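Local structure of succinate dehydrogenase (Membrane anchor subunit) (Mycolicibacterium smegmatis, 7D6V) at residues C[52-57]-C[96-101]; C[57-62]-C[78-83]; C[63-68]-C[176-181]. The protein anchors the mycobacterial succinate dehydrogenase Sdh1 in the membrane and holds a membrane-embedded Rieske-type iron-sulfur cluster, probably passing electrons on to quinone. One frame throughout, in Å; residues are numbered along the deposited sequence.

How the interactions relate
The three contacts run in series around one end of the chain. Interaction 1 and interaction 2 have centres about 12 Å apart and share Ser57; Met99 of the first packs its SD 3.7 Å from Cys79 SG of the second. Interaction 2 lies about 11 Å from interaction 3, centre to centre, and the two are joined through the little hairpin of strands 60-61 and 66-67, where Val61 N probably donates to Tyr66 O at 2.9 Å. The centres of interactions 1 and 3 are about 21 Å apart. None of the residues that line the iron-sulfur, ubiquinone or phospholipid sites falls within these segments, although the Ala53 side chain is about 12 Å from the lipid.

Interaction 1. Residues C[52-57]-C[96-101]; sequences RAFWGS and FIPMAF
Phe54, near the end of helix 33-55, lies alongside Pro98, the two side chains pointing the same way. Its ring leaves CB with CG anti to the carbonyl carbon (chi1 -76°), and along one side of the ring the approach is nearest at CE1 and opens again beyond it. CD1 is still 4.1 Å from Phe96 O. CE1 makes the nearest approach: the same Phe96 O sits at its edge, near the ring plane, 3.1 Å away, and Pro98 CD is 3.6 Å from it. At the far corner, CZ lies 3.8 Å from Phe96 O and 4.0 Å from Pro98 CD, while Pro98 CB stands over one face of the ring, offset toward the rim. The motif is a helix end set against a turn: Gly56, the first residue to leave helical angles, has a positive phi of 82°, and across from it lies the type I beta turn Pro98 to Phe101, with Met99 nearest Gly56. Met99, extended beyond CG, brings CE to 4.1 Å from Gly56 O. Behind this, the exit from the helix is tied back by Arg52, whose NH1 donates to Ser57 O in the carbonyl plane at 3.1 Å. Arg52 NE pairs with Asp255 in a salt bridge, and Tyr71 OH is hydrogen-bonded to both Arg52 O and Gly56 N. Leu104 of helix 104-112 touches both Ala53 and Pro98.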
loop_
_atom_site.group_PDB
_atom_site.type_symbol
_atom_site.label_atom_id
_atom_site.label_comp_id
_atom_site.label_asym_id
_atom_site.label_seq_id
_atom_site.Cartn_x
_atom_site.Cartn_y
_atom_site.Cartn_z
ATOM N N ARG C 52 11.195 -14.383 -49.271
ATOM C CA ARG C 52 12.587 -14.804 -49.340
ATOM C C ARG C 52 12.743 -16.298 -49.098
ATOM O O ARG C 52 13.615 -16.930 -49.703
ATOM C CB ARG C 52 13.427 -14.008 -48.346
ATOM C CG ARG C 52 14.039 -12.764 -48.948
ATOM C CD ARG C 52 14.927 -13.119 -50.122
ATOM N NE ARG C 52 16.177 -13.728 -49.684
ATOM C CZ ARG C 52 17.014 -14.376 -50.484
ATOM N NH1 ARG C 52 16.738 -14.505 -51.772
ATOM N NH2 ARG C 52 18.127 -14.896 -49.993
ATOM N N ALA C 53 11.914 -16.882 -48.231
ATOM C CA ALA C 53 11.995 -18.311 -47.975
ATOM C C ALA C 53 11.539 -19.124 -49.174
ATOM O O ALA C 53 12.070 -20.211 -49.419
ATOM C CB ALA C 53 11.164 -18.670 -46.746
ATOM N N PHE C 54 10.563 -18.631 -49.930
ATOM C CA PHE C 54 10.107 -19.363 -51.102
ATOM C C PHE C 54 10.802 -18.942 -52.390
ATOM O O PHE C 54 10.507 -19.514 -53.443
ATOM C CB PHE C 54 8.595 -19.218 -51.257
ATOM C CG PHE C 54 7.816 -20.066 -50.304
ATOM C CD1 PHE C 54 7.651 -21.417 -50.542
ATOM C CD2 PHE C 54 7.263 -19.520 -49.162
ATOM C CE1 PHE C 54 6.945 -22.202 -49.666
ATOM C CE2 PHE C 54 6.553 -20.304 -48.282
ATOM C CZ PHE C 54 6.394 -21.645 -48.535
ATOM N N TRP C 55 11.712 -17.968 -52.342
ATOM C CA TRP C 55 12.392 -17.552 -53.566
ATOM C C TRP C 55 13.221 -18.682 -54.163
ATOM O O TRP C 55 13.213 -18.889 -55.381
ATOM C CB TRP C 55 13.273 -16.334 -53.303
ATOM C CG TRP C 55 13.646 -15.648 -54.568
ATOM C CD1 TRP C 55 14.755 -15.867 -55.322
ATOM C CD2 TRP C 55 12.886 -14.649 -55.251
ATOM N NE1 TRP C 55 14.742 -15.057 -56.429
ATOM C CE2 TRP C 55 13.603 -14.300 -56.408
ATOM C CE3 TRP C 55 11.671 -14.012 -54.993
ATOM C CZ2 TRP C 55 13.147 -13.338 -57.303
ATOM C CZ3 TRP C 55 11.221 -13.062 -55.882
ATOM C CH2 TRP C 55 11.956 -12.732 -57.022
ATOM N N GLY C 56 13.953 -19.414 -53.329
ATOM C CA GLY C 56 14.687 -20.568 -53.797
ATOM C C GLY C 56 16.029 -20.287 -54.428
ATOM O O GLY C 56 16.658 -21.218 -54.941
ATOM N N SER C 57 16.494 -19.041 -54.414
ATOM C CA SER C 57 17.796 -18.717 -54.975
ATOM C C SER C 57 18.381 -17.539 -54.212
ATOM O O SER C 57 17.705 -16.899 -53.403
ATOM C CB SER C 57 17.703 -18.414 -56.473
ATOM O OG SER C 57 17.110 -17.153 -56.711
ATOM N N PHE C 96 6.622 -25.374 -53.612
ATOM C CA PHE C 96 5.881 -24.890 -52.455
ATOM C C PHE C 96 6.393 -25.473 -51.151
ATOM O O PHE C 96 5.870 -25.117 -50.091
ATOM C CB PHE C 96 4.365 -25.160 -52.596
ATOM C CG PHE C 96 3.973 -26.610 -52.502
ATOM C CD1 PHE C 96 3.661 -27.182 -51.278
ATOM C CD2 PHE C 96 3.858 -27.385 -53.640
ATOM C CE1 PHE C 96 3.285 -28.510 -51.193
ATOM C CE2 PHE C 96 3.487 -28.711 -53.562
ATOM C CZ PHE C 96 3.198 -29.274 -52.337
ATOM N N ILE C 97 7.383 -26.353 -51.193
ATOM C CA ILE C 97 8.154 -26.726 -50.015
ATOM C C ILE C 97 9.375 -25.813 -49.962
ATOM O O ILE C 97 10.189 -25.839 -50.899
ATOM C CB ILE C 97 8.572 -28.200 -50.061
ATOM C CG1 ILE C 97 7.349 -29.085 -50.302
ATOM C CG2 ILE C 97 9.273 -28.596 -48.774
ATOM C CD1 ILE C 97 6.271 -28.916 -49.264
ATOM N N PRO C 98 9.524 -24.986 -48.935
ATOM C CA PRO C 98 10.726 -24.159 -48.836
ATOM C C PRO C 98 11.950 -25.018 -48.580
ATOM O O PRO C 98 11.864 -26.110 -48.014
ATOM C CB PRO C 98 10.426 -23.235 -47.651
ATOM C CG PRO C 98 9.448 -23.988 -46.829
ATOM C CD PRO C 98 8.635 -24.823 -47.773
ATOM N N MET C 99 13.105 -24.515 -49.014
ATOM C CA MET C 99 14.338 -25.277 -48.865
ATOM C C MET C 99 14.694 -25.519 -47.404
ATOM O O MET C 99 15.475 -26.429 -47.111
ATOM C CB MET C 99 15.483 -24.566 -49.582
ATOM C CG MET C 99 15.760 -25.116 -50.969
ATOM S SD MET C 99 17.395 -24.687 -51.576
ATOM C CE MET C 99 17.192 -24.988 -53.326
ATOM N N ALA C 100 14.123 -24.744 -46.486
ATOM C CA ALA C 100 14.355 -24.882 -45.053
ATOM C C ALA C 100 13.081 -25.307 -44.330
ATOM O O ALA C 100 12.736 -24.777 -43.274
ATOM C CB ALA C 100 14.898 -23.583 -44.464
ATOM N N PHE C 101 12.364 -26.270 -44.909
ATOM C CA PHE C 101 11.119 -26.768 -44.339
ATOM C C PHE C 101 11.321 -27.506 -43.023
ATOM O O PHE C 101 10.336 -27.787 -42.336
ATOM C CB PHE C 101 10.428 -27.697 -45.335
ATOM C CG PHE C 101 11.188 -28.964 -45.604
ATOM C CD1 PHE C 101 10.864 -30.135 -44.942
ATOM C CD2 PHE C 101 12.227 -28.984 -46.517
ATOM C CE1 PHE C 101 11.561 -31.297 -45.185
ATOM C CE2 PHE C 101 12.925 -30.143 -46.762
ATOM C CZ PHE C 101 12.591 -31.301 -46.096
#

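Interaction 2. Residues C[57-62]-C[78-83]; sequences SAYWVA and ACAPGS
Trp60 lays one face of its indole on the turn 80-83, with Ser83 OG above the five-membered ring and Ser83 CA over the six-membered one; Gly82 C lies over the same face, toward the rim. That Ser83 CA makes a CH-pi contact, 4.1 Å from the centroid of the six-membered ring and 4° off its normal. The indole is carried there with CG anti to the backbone N (chi1 169°). Beside it, Ala80 CB rests 3.6 Å from Trp60 CD1 and 3.8 Å from Tyr59 OH, filling the corner between the two aromatic side chains. The turn is type II, with Gly82 at its third position and Ser83 N bonded to Ala80 O at 3.1 Å. Ser83 OG donates to the same oxygen, at 3.2 Å, from above the carbonyl plane. Ala80 N, in turn, donates to Tyr59 OH (3.0 Å, 147°). The Tyr59 ring is itself stacked with Tyr71, and Trp60 meets His65 at nearly a right angle. Ala80 is therefore held at both backbone polar atoms, and with the Ser83 hydroxyl given to Ala80 O, its oxygen probably meets the indole face by packing.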
loop_
_atom_site.group_PDB
_atom_site.type_symbol
_atom_site.label_atom_id
_atom_site.label_comp_id
_atom_site.label_asym_id
_atom_site.label_seq_id
_atom_site.Cartn_x
_atom_site.Cartn_y
_atom_site.Cartn_z
ATOM N N SER C 57 16.494 -19.041 -54.414
ATOM C CA SER C 57 17.796 -18.717 -54.975
ATOM C C SER C 57 18.381 -17.539 -54.212
ATOM O O SER C 57 17.705 -16.899 -53.403
ATOM C CB SER C 57 17.703 -18.414 -56.473
ATOM O OG SER C 57 17.110 -17.153 -56.711
ATOM N N ALA C 58 19.660 -17.270 -54.478
ATOM C CA ALA C 58 20.410 -16.175 -53.860
ATOM C C ALA C 58 20.432 -16.308 -52.336
ATOM O O ALA C 58 19.961 -15.442 -51.599
ATOM C CB ALA C 58 19.855 -14.815 -54.291
ATOM N N TYR C 59 21.005 -17.417 -51.874
ATOM C CA TYR C 59 21.068 -17.701 -50.448
ATOM C C TYR C 59 22.409 -18.256 -49.992
ATOM O O TYR C 59 22.572 -18.508 -48.795
ATOM C CB TYR C 59 19.952 -18.686 -50.054
ATOM C CG TYR C 59 20.016 -20.006 -50.784
ATOM C CD1 TYR C 59 20.760 -21.062 -50.282
ATOM C CD2 TYR C 59 19.342 -20.193 -51.979
ATOM C CE1 TYR C 59 20.828 -22.265 -50.944
ATOM C CE2 TYR C 59 19.402 -21.394 -52.648
ATOM C CZ TYR C 59 20.147 -22.427 -52.126
ATOM O OH TYR C 59 20.213 -23.627 -52.788
ATOM N N TRP C 60 23.370 -18.447 -50.892
ATOM C CA TRP C 60 24.621 -19.117 -50.568
ATOM C C TRP C 60 25.759 -18.463 -51.331
ATOM O O TRP C 60 25.689 -18.334 -52.556
ATOM C CB TRP C 60 24.530 -20.608 -50.915
ATOM C CG TRP C 60 25.822 -21.367 -50.883
ATOM C CD1 TRP C 60 26.489 -21.887 -51.948
ATOM C CD2 TRP C 60 26.577 -21.729 -49.722
ATOM N NE1 TRP C 60 27.620 -22.536 -51.528
ATOM C CE2 TRP C 60 27.697 -22.454 -50.164
ATOM C CE3 TRP C 60 26.419 -21.505 -48.354
ATOM C CZ2 TRP C 60 28.653 -22.952 -49.289
ATOM C CZ3 TRP C 60 27.368 -22.002 -47.487
ATOM C CH2 TRP C 60 28.469 -22.717 -47.957
ATOM N N VAL C 61 26.801 -18.052 -50.613
ATOM C CA VAL C 61 28.041 -17.585 -51.222
ATOM C C VAL C 61 29.048 -18.722 -51.158
ATOM O O VAL C 61 29.463 -19.136 -50.068
ATOM C CB VAL C 61 28.583 -16.329 -50.524
ATOM C CG1 VAL C 61 29.685 -15.709 -51.355
ATOM C CG2 VAL C 61 27.476 -15.331 -50.284
ATOM N N ALA C 62 29.450 -19.223 -52.326
ATOM C CA ALA C 62 30.355 -20.365 -52.369
ATOM C C ALA C 62 31.752 -19.997 -51.883
ATOM O O ALA C 62 32.436 -20.825 -51.272
ATOM C CB ALA C 62 30.412 -20.931 -53.786
ATOM N N ALA C 78 18.778 -30.535 -54.373
ATOM C CA ALA C 78 18.613 -29.416 -55.288
ATOM C C ALA C 78 19.279 -28.150 -54.776
ATOM O O ALA C 78 19.168 -27.103 -55.420
ATOM C CB ALA C 78 17.124 -29.157 -55.537
ATOM N N CYS C 79 19.960 -28.226 -53.641
ATOM C CA CYS C 79 20.589 -27.088 -52.997
ATOM C C CYS C 79 21.943 -26.789 -53.629
ATOM O O CYS C 79 22.552 -27.637 -54.285
ATOM C CB CYS C 79 20.751 -27.358 -51.503
ATOM S SG CYS C 79 19.212 -27.845 -50.696
ATOM N N ALA C 80 22.406 -25.560 -53.422
ATOM C CA ALA C 80 23.677 -25.137 -53.987
ATOM C C ALA C 80 24.811 -25.981 -53.410
ATOM O O ALA C 80 24.762 -26.364 -52.235
ATOM C CB ALA C 80 23.926 -23.657 -53.699
ATOM N N PRO C 81 25.829 -26.305 -54.206
ATOM C CA PRO C 81 26.927 -27.141 -53.704
ATOM C C PRO C 81 27.598 -26.518 -52.489
ATOM O O PRO C 81 27.963 -25.341 -52.494
ATOM C CB PRO C 81 27.881 -27.220 -54.900
ATOM C CG PRO C 81 27.003 -27.013 -56.083
ATOM C CD PRO C 81 25.963 -26.025 -55.646
ATOM N N GLY C 82 27.761 -27.328 -51.444
ATOM C CA GLY C 82 28.375 -26.893 -50.212
ATOM C C GLY C 82 27.426 -26.325 -49.182
ATOM O O GLY C 82 27.854 -26.059 -48.052
ATOM N N SER C 83 26.153 -26.130 -49.527
ATOM C CA SER C 83 25.198 -25.563 -48.584
ATOM C C SER C 83 24.676 -26.582 -47.583
ATOM O O SER C 83 24.166 -26.190 -46.529
ATOM C CB SER C 83 24.017 -24.952 -49.334
ATOM O OG SER C 83 24.449 -23.950 -50.228
#

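Interaction 3. Residues C[63-68]-C[176-181]; sequences DYHYLT and AFHSPS
This is an irregular antiparallel pairing between a hairpin and a loop: the turn 62-65 that joins strand 60-61 to strand 66-67, together with the start of the second strand, runs antiparallel to 176-180, the stretch that leaves helix 155-175. The hairpin carries a G1 beta bulge, His65 and Tyr66 both facing Val61, and Phe177 centres an inverse gamma turn on the other side. In place of regular strand bonds, CA-H...O contacts cross between the backbones: Tyr64 CA points at His178 O, 3.5 Å away, and Ala176 CA at His65 O, 3.3 Å away. The two imidazoles meet as a T-shaped pair, the edge of His65 turned to the face of His178, with centroids 4.2 Å apart and planes at 75°. CG of His178 is anti to its backbone N (chi1 -164°), which carries the ring across to the hairpin turn; there its ND1 donates to Asp63 O at 3.2 Å. The bond is fairly straight (161°), and Asp63 O lies close to the imidazole plane, though the donor is tilted from the carbonyl plane. Further along, Pro180 CD packs 3.7 Å from Tyr64 CE1, at the edge of the phenol ring, and the Pro180 and Asp63 side chains cross at about a right angle, Pro180 CG near Asp63 OD1. At the opposite end, Tyr66 CD1 lies 3.8 Å from Ala176 CB, which sits in plane at the ring edge. Asn189 of helix 188-204 donates to Ala176 O and holds Tyr66 OH by a weak bond, while Ser179 OG is bonded to Phe271 O. The His178 bond is consistent with a proton on ND1; it would help set the rotation of the ring, and the face so oriented receives the His65 edge.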
loop_
_atom_site.group_PDB
_atom_site.type_symbol
_atom_site.label_atom_id
_atom_site.label_comp_id
_atom_site.label_asym_id
_atom_site.label_seq_id
_atom_site.Cartn_x
_atom_site.Cartn_y
_atom_site.Cartn_z
ATOM N N ASP C 63 32.194 -18.767 -52.155
ATOM C CA ASP C 63 33.565 -18.379 -51.835
ATOM C C ASP C 63 33.797 -18.314 -50.331
ATOM O O ASP C 63 34.777 -18.867 -49.820
ATOM C CB ASP C 63 33.891 -17.036 -52.480
ATOM C CG ASP C 63 34.539 -17.185 -53.833
ATOM O OD1 ASP C 63 35.167 -16.215 -54.301
ATOM O OD2 ASP C 63 34.426 -18.277 -54.429
ATOM N N TYR C 64 32.912 -17.638 -49.606
ATOM C CA TYR C 64 33.100 -17.396 -48.184
ATOM C C TYR C 64 32.146 -18.204 -47.323
ATOM O O TYR C 64 32.063 -17.958 -46.117
ATOM C CB TYR C 64 32.948 -15.905 -47.881
ATOM C CG TYR C 64 33.585 -15.023 -48.922
ATOM C CD1 TYR C 64 34.896 -15.224 -49.320
ATOM C CD2 TYR C 64 32.872 -14.000 -49.520
ATOM C CE1 TYR C 64 35.478 -14.434 -50.280
ATOM C CE2 TYR C 64 33.448 -13.199 -50.478
ATOM C CZ TYR C 64 34.750 -13.420 -50.854
ATOM O OH TYR C 64 35.323 -12.619 -51.811
ATOM N N HIS C 65 31.419 -19.153 -47.915
ATOM C CA HIS C 65 30.559 -20.069 -47.172
ATOM C C HIS C 65 29.538 -19.313 -46.325
ATOM O O HIS C 65 29.395 -19.546 -45.125
ATOM C CB HIS C 65 31.397 -21.018 -46.314
ATOM C CG HIS C 65 32.033 -22.130 -47.087
ATOM N ND1 HIS C 65 33.162 -21.952 -47.854
ATOM C CD2 HIS C 65 31.710 -23.439 -47.195
ATOM C CE1 HIS C 65 33.500 -23.099 -48.412
ATOM N NE2 HIS C 65 32.635 -24.019 -48.027
ATOM N N TYR C 66 28.819 -18.400 -46.965
ATOM C CA TYR C 66 27.774 -17.628 -46.310
ATOM C C TYR C 66 26.429 -18.262 -46.616
ATOM O O TYR C 66 26.109 -18.506 -47.781
ATOM C CB TYR C 66 27.774 -16.175 -46.785
ATOM C CG TYR C 66 28.936 -15.342 -46.318
ATOM C CD1 TYR C 66 29.601 -15.634 -45.140
ATOM C CD2 TYR C 66 29.355 -14.245 -47.051
ATOM C CE1 TYR C 66 30.662 -14.864 -44.715
ATOM C CE2 TYR C 66 30.410 -13.469 -46.634
ATOM C CZ TYR C 66 31.058 -13.780 -45.466
ATOM O OH TYR C 66 32.112 -13.006 -45.051
ATOM N N LEU C 67 25.643 -18.516 -45.576
ATOM C CA LEU C 67 24.330 -19.124 -45.725
ATOM C C LEU C 67 23.314 -18.326 -44.928
ATOM O O LEU C 67 23.525 -18.050 -43.743
ATOM C CB LEU C 67 24.336 -20.582 -45.268
ATOM C CG LEU C 67 23.019 -21.338 -45.427
ATOM C CD1 LEU C 67 22.618 -21.419 -46.887
ATOM C CD2 LEU C 67 23.139 -22.718 -44.828
ATOM N N THR C 68 22.223 -17.953 -45.581
ATOM C CA THR C 68 21.157 -17.229 -44.910
ATOM C C THR C 68 20.514 -18.106 -43.838
ATOM O O THR C 68 20.316 -19.306 -44.056
ATOM C CB THR C 68 20.100 -16.789 -45.923
ATOM O OG1 THR C 68 20.707 -15.967 -46.925
ATOM C CG2 THR C 68 19.023 -16.003 -45.243
ATOM N N ALA C 176 31.183 -20.014 -41.519
ATOM C CA ALA C 176 31.219 -18.889 -42.444
ATOM C C ALA C 176 32.588 -18.222 -42.521
ATOM O O ALA C 176 32.841 -17.477 -43.471
ATOM C CB ALA C 176 30.166 -17.856 -42.051
ATOM N N PHE C 177 33.472 -18.459 -41.551
ATOM C CA PHE C 177 34.793 -17.826 -41.528
ATOM C C PHE C 177 35.708 -18.507 -42.546
ATOM O O PHE C 177 36.683 -19.183 -42.215
ATOM C CB PHE C 177 35.389 -17.877 -40.130
ATOM C CG PHE C 177 34.890 -16.801 -39.222
ATOM C CD1 PHE C 177 35.499 -15.561 -39.203
ATOM C CD2 PHE C 177 33.817 -17.027 -38.381
ATOM C CE1 PHE C 177 35.045 -14.566 -38.370
ATOM C CE2 PHE C 177 33.359 -16.037 -37.545
ATOM C CZ PHE C 177 33.973 -14.804 -37.538
ATOM N N HIS C 178 35.388 -18.293 -43.818
ATOM C CA HIS C 178 36.080 -18.967 -44.902
ATOM C C HIS C 178 36.475 -17.978 -45.989
ATOM O O HIS C 178 35.869 -16.919 -46.156
ATOM C CB HIS C 178 35.220 -20.082 -45.509
ATOM C CG HIS C 178 35.996 -21.037 -46.358
ATOM N ND1 HIS C 178 35.930 -21.033 -47.732
ATOM C CD2 HIS C 178 36.869 -22.016 -46.024
ATOM C CE1 HIS C 178 36.720 -21.977 -48.211
ATOM N NE2 HIS C 178 37.303 -22.586 -47.196
ATOM N N SER C 179 37.517 -18.355 -46.718
ATOM C CA SER C 179 38.024 -17.630 -47.870
ATOM C C SER C 179 38.504 -18.658 -48.881
ATOM O O SER C 179 38.764 -19.811 -48.518
ATOM C CB SER C 179 39.168 -16.685 -47.472
ATOM O OG SER C 179 39.403 -15.693 -48.451
ATOM N N PRO C 180 38.633 -18.283 -50.153
ATOM C CA PRO C 180 39.188 -19.229 -51.136
ATOM C C PRO C 180 40.636 -19.619 -50.860
ATOM O O PRO C 180 41.246 -20.337 -51.656
ATOM C CB PRO C 180 39.062 -18.487 -52.473
ATOM C CG PRO C 180 38.216 -17.309 -52.234
ATOM C CD PRO C 180 37.943 -17.145 -50.780
ATOM N N SER C 181 41.201 -19.146 -49.747
ATOM C CA SER C 181 42.540 -19.528 -49.317
ATOM C C SER C 181 42.557 -19.900 -47.837
ATOM O O SER C 181 43.536 -19.631 -47.134
ATOM C CB SER C 181 43.546 -18.412 -49.597
ATOM O OG SER C 181 43.240 -17.243 -48.859
#